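Local coordinates for cell wall surface anchor family protein (Streptococcus agalactiae serogroup V, PDB 3TW0) that serves as the adhesive tip pilin of group B streptococcal pili and probably contacts host surfaces through its magnesium-binding von Willebrand factor A domain, at residues D236-V241 and Y273-D278. The protein carries 2 engineered substitutions. Sequence-based numbering, arbitrary orientation.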
ATOM      1  N   ASP A 236      16.261 -10.408   8.097  1.00 19.58           N
ATOM      2  CA  ASP A 236      17.605 -10.549   7.550  1.00 20.10           C
ATOM      3  C   ASP A 236      17.765  -9.372   6.578  1.00 19.58           C
ATOM      4  O   ASP A 236      17.041  -9.247   5.592  1.00 19.93           O
ATOM      5  CB  ASP A 236      17.751 -11.923   6.865  1.00 20.66           C
ATOM      6  CG  ASP A 236      19.157 -12.180   6.258  1.00 23.40           C
ATOM      7  OD1 ASP A 236      20.070 -11.299   6.271  1.00 24.30           O
ATOM      8  OD2 ASP A 236      19.348 -13.317   5.771  1.00 25.09           O
ATOM      9  N   ARG A 237      18.691  -8.482   6.875  1.00 19.91           N
ATOM     10  CA  ARG A 237      18.829  -7.253   6.092  1.00 20.41           C
ATOM     11  C   ARG A 237      19.695  -7.425   4.837  1.00 21.18           C
ATOM     12  O   ARG A 237      19.753  -6.513   3.987  1.00 20.77           O
ATOM     13  CB  ARG A 237      19.411  -6.160   6.975  1.00 20.62           C
ATOM     14  CG  ARG A 237      18.590  -5.911   8.196  1.00 18.84           C
ATOM     15  CD  ARG A 237      19.374  -5.225   9.248  1.00 20.42           C
ATOM     16  NE  ARG A 237      18.524  -4.828  10.361  1.00 21.97           N
ATOM     17  CZ  ARG A 237      18.957  -4.215  11.458  1.00 22.95           C
ATOM     18  NH1 ARG A 237      20.232  -3.909  11.592  1.00 20.77           N
ATOM     19  NH2 ARG A 237      18.093  -3.878  12.413  1.00 26.11           N
ATOM     20  N   LYS A 238      20.349  -8.587   4.727  1.00 20.97           N
ATOM     21  CA  LYS A 238      21.227  -8.894   3.592  1.00 22.70           C
ATOM     22  C   LYS A 238      20.422  -9.438   2.434  1.00 22.65           C
ATOM     23  O   LYS A 238      19.540 -10.288   2.636  1.00 23.14           O
ATOM     24  CB  LYS A 238      22.304  -9.905   3.996  1.00 22.50           C
ATOM     25  CG  LYS A 238      23.135  -9.411   5.148  1.00 24.85           C
ATOM     26  CD  LYS A 238      23.956 -10.503   5.806  1.00 28.12           C
ATOM     27  CE  LYS A 238      24.804  -9.866   6.914  1.00 31.54           C
ATOM     28  NZ  LYS A 238      25.499 -10.889   7.754  1.00 36.46           N
ATOM     29  N   VAL A 239      20.708  -8.934   1.235  1.00 23.03           N
ATOM     30  CA  VAL A 239      20.084  -9.428   0.007  1.00 24.01           C
ATOM     31  C   VAL A 239      20.791 -10.703  -0.376  1.00 25.43           C
ATOM     32  O   VAL A 239      21.996 -10.690  -0.516  1.00 24.81           O
ATOM     33  CB  VAL A 239      20.255  -8.436  -1.164  1.00 23.87           C
ATOM     34  CG1 VAL A 239      19.622  -8.994  -2.465  1.00 23.02           C
ATOM     35  CG2 VAL A 239      19.667  -7.109  -0.803  1.00 23.58           C
ATOM     36  N   PRO A 240      20.043 -11.810  -0.523  1.00 26.65           N
ATOM     37  CA  PRO A 240      20.655 -13.085  -0.932  1.00 27.44           C
ATOM     38  C   PRO A 240      20.727 -13.243  -2.449  1.00 28.50           C
ATOM     39  O   PRO A 240      19.983 -12.596  -3.181  1.00 27.33           O
ATOM     40  CB  PRO A 240      19.692 -14.133  -0.353  1.00 26.97           C
ATOM     41  CG  PRO A 240      18.352 -13.467  -0.368  1.00 26.33           C
ATOM     42  CD  PRO A 240      18.609 -11.964  -0.194  1.00 26.65           C
ATOM     43  N   VAL A 241      21.632 -14.096  -2.916  1.00 30.92           N
ATOM     44  CA  VAL A 241      21.660 -14.439  -4.335  1.00 33.03           C
ATOM     45  C   VAL A 241      20.406 -15.237  -4.597  1.00 34.39           C
ATOM     46  O   VAL A 241      20.049 -16.097  -3.804  1.00 35.49           O
ATOM     47  CB  VAL A 241      22.944 -15.233  -4.746  1.00 33.11           C
ATOM     48  CG1 VAL A 241      24.206 -14.381  -4.466  1.00 32.81           C
ATOM     49  CG2 VAL A 241      23.011 -16.614  -4.039  1.00 33.35           C
ATOM     50  N   TYR A 273      28.723  -5.144  -1.057  1.00 26.08           N
ATOM     51  CA  TYR A 273      27.789  -6.157  -0.574  1.00 25.90           C
ATOM     52  C   TYR A 273      26.452  -5.470  -0.327  1.00 25.32           C
ATOM     53  O   TYR A 273      26.417  -4.357   0.218  1.00 25.34           O
ATOM     54  CB  TYR A 273      28.345  -6.867   0.665  1.00 25.97           C
ATOM     55  CG  TYR A 273      29.436  -7.820   0.248  1.00 30.40           C
ATOM     56  CD1 TYR A 273      30.765  -7.370   0.061  1.00 33.46           C
ATOM     57  CD2 TYR A 273      29.137  -9.160  -0.053  1.00 31.60           C
ATOM     58  CE1 TYR A 273      31.783  -8.256  -0.374  1.00 34.13           C
ATOM     59  CE2 TYR A 273      30.133 -10.043  -0.483  1.00 34.16           C
ATOM     60  CZ  TYR A 273      31.452  -9.585  -0.641  1.00 35.13           C
ATOM     61  OH  TYR A 273      32.421 -10.472  -1.066  1.00 36.61           O
ATOM     62  N   LEU A 274      25.378  -6.133  -0.759  1.00 24.27           N
ATOM     63  CA  LEU A 274      24.044  -5.543  -0.876  1.00 22.83           C
ATOM     64  C   LEU A 274      23.122  -5.868   0.306  1.00 22.50           C
ATOM     65  O   LEU A 274      23.073  -7.012   0.785  1.00 22.53           O
ATOM     66  CB  LEU A 274      23.395  -5.975  -2.197  1.00 23.03           C
ATOM     67  CG  LEU A 274      24.212  -5.573  -3.447  1.00 21.27           C
ATOM     68  CD1 LEU A 274      23.580  -6.137  -4.661  1.00 21.64           C
ATOM     69  CD2 LEU A 274      24.389  -4.037  -3.588  1.00 16.74           C
ATOM     70  N   TYR A 275      22.421  -4.830   0.769  1.00 21.72           N
ATOM     71  CA  TYR A 275      21.427  -4.911   1.829  1.00 20.40           C
ATOM     72  C   TYR A 275      20.145  -4.281   1.302  1.00 19.89           C
ATOM     73  O   TYR A 275      20.169  -3.369   0.443  1.00 19.42           O
ATOM     74  CB  TYR A 275      21.887  -4.120   3.084  1.00 21.28           C
ATOM     75  CG  TYR A 275      23.165  -4.640   3.715  1.00 22.80           C
ATOM     76  CD1 TYR A 275      24.388  -4.471   3.082  1.00 23.31           C
ATOM     77  CD2 TYR A 275      23.141  -5.304   4.935  1.00 23.96           C
ATOM     78  CE1 TYR A 275      25.550  -4.961   3.623  1.00 26.97           C
ATOM     79  CE2 TYR A 275      24.326  -5.796   5.504  1.00 26.95           C
ATOM     80  CZ  TYR A 275      25.515  -5.610   4.832  1.00 26.41           C
ATOM     81  OH  TYR A 275      26.680  -6.077   5.346  1.00 30.64           O
ATOM     82  N   TRP A 276      19.017  -4.761   1.818  1.00 18.53           N
ATOM     83  CA  TRP A 276      17.749  -4.117   1.575  1.00 18.13           C
ATOM     84  C   TRP A 276      17.874  -2.715   2.171  1.00 17.53           C
ATOM     85  O   TRP A 276      18.532  -2.538   3.198  1.00 16.05           O
ATOM     86  CB  TRP A 276      16.658  -4.887   2.306  1.00 18.31           C
ATOM     87  CG  TRP A 276      16.531  -6.318   1.855  1.00 18.94           C
ATOM     88  CD1 TRP A 276      16.772  -7.437   2.587  1.00 21.09           C
ATOM     89  CD2 TRP A 276      16.123  -6.763   0.563  1.00 20.83           C
ATOM     90  NE1 TRP A 276      16.541  -8.560   1.831  1.00 20.46           N
ATOM     91  CE2 TRP A 276      16.140  -8.170   0.581  1.00 21.43           C
ATOM     92  CE3 TRP A 276      15.744  -6.102  -0.616  1.00 20.19           C
ATOM     93  CZ2 TRP A 276      15.781  -8.934  -0.530  1.00 20.97           C
ATOM     94  CZ3 TRP A 276      15.393  -6.861  -1.715  1.00 22.90           C
ATOM     95  CH2 TRP A 276      15.406  -8.263  -1.660  1.00 22.59           C
ATOM     96  N   ARG A 277      17.278  -1.717   1.532  1.00 17.00           N
ATOM     97  CA  ARG A 277      17.254  -0.377   2.124  1.00 16.90           C
ATOM     98  C   ARG A 277      16.429  -0.471   3.419  1.00 17.07           C
ATOM     99  O   ARG A 277      15.515  -1.321   3.514  1.00 16.00           O
ATOM    100  CB  ARG A 277      16.653   0.620   1.143  1.00 17.51           C
ATOM    101  CG  ARG A 277      17.466   0.807  -0.113  1.00 18.72           C
ATOM    102  CD  ARG A 277      16.894   1.929  -0.987  1.00 19.24           C
ATOM    103  NE  ARG A 277      17.097   3.207  -0.344  1.00 16.48           N
ATOM    104  CZ  ARG A 277      16.846   4.404  -0.870  1.00 16.08           C
ATOM    105  NH1 ARG A 277      16.382   4.548  -2.098  1.00 16.97           N
ATOM    106  NH2 ARG A 277      17.084   5.477  -0.148  1.00 16.60           N
ATOM    107  N   ASP A 278      16.772   0.352   4.414  1.00 17.42           N
ATOM    108  CA  ASP A 278      16.276   0.167   5.780  1.00 17.97           C
ATOM    109  C   ASP A 278      14.766   0.376   5.985  1.00 18.59           C
ATOM    110  O   ASP A 278      14.208  -0.036   7.017  1.00 17.82           O
ATOM    111  CB  ASP A 278      17.116   0.931   6.818  1.00 19.13           C
ATOM    112  CG  ASP A 278      16.994   2.455   6.702  1.00 22.17           C
ATOM    113  OD1 ASP A 278      15.927   2.980   6.347  1.00 25.20           O
ATOM    114  OD2 ASP A 278      17.990   3.132   6.998  1.00 28.73           O
TER
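K238 sits beside Y275 as a lone non-hydrogen-bonded antiparallel pair, their CA atoms 4.4 Å apart, with one backbone hydrogen bond on either side. W276 N donates to R237 O at 2.9 Å, and V239 N reaches L274 O at 3.1 Å. The R237 carbonyl also receives a CA-H...O contact from Y275. Within 236-241, D236 OD1 accepts from K238 N, which meets it from above the carboxylate plane: an Asx turn. D236 O lies at the indole edge, in plane, 3.5 Å from W276 CD1.

Among the apolar contacts, V239 is shared between W276 and L274. Its CG2 lies over the six-membered ring of the indole, a CH-pi contact 3.9 Å from the centroid and 16° off the ring normal. A chi1 of 178° sets CG2 opposite the carbonyl carbon, where it meets that face. V239 CB packs 4.1 Å from L274 CB. P240 crosses W276 at about a right angle, CD 4.2 Å from CZ2. The extended K238 chain runs alongside Y275, its CG 3.8 Å from CE2.

F234 stacks on W276, while R237 NH2 hydrogen-bonds K290 O. Away from the magnesium site, the 236-241 loop runs beside strand 271-276, which pairs with strands 70-78 and 249-251.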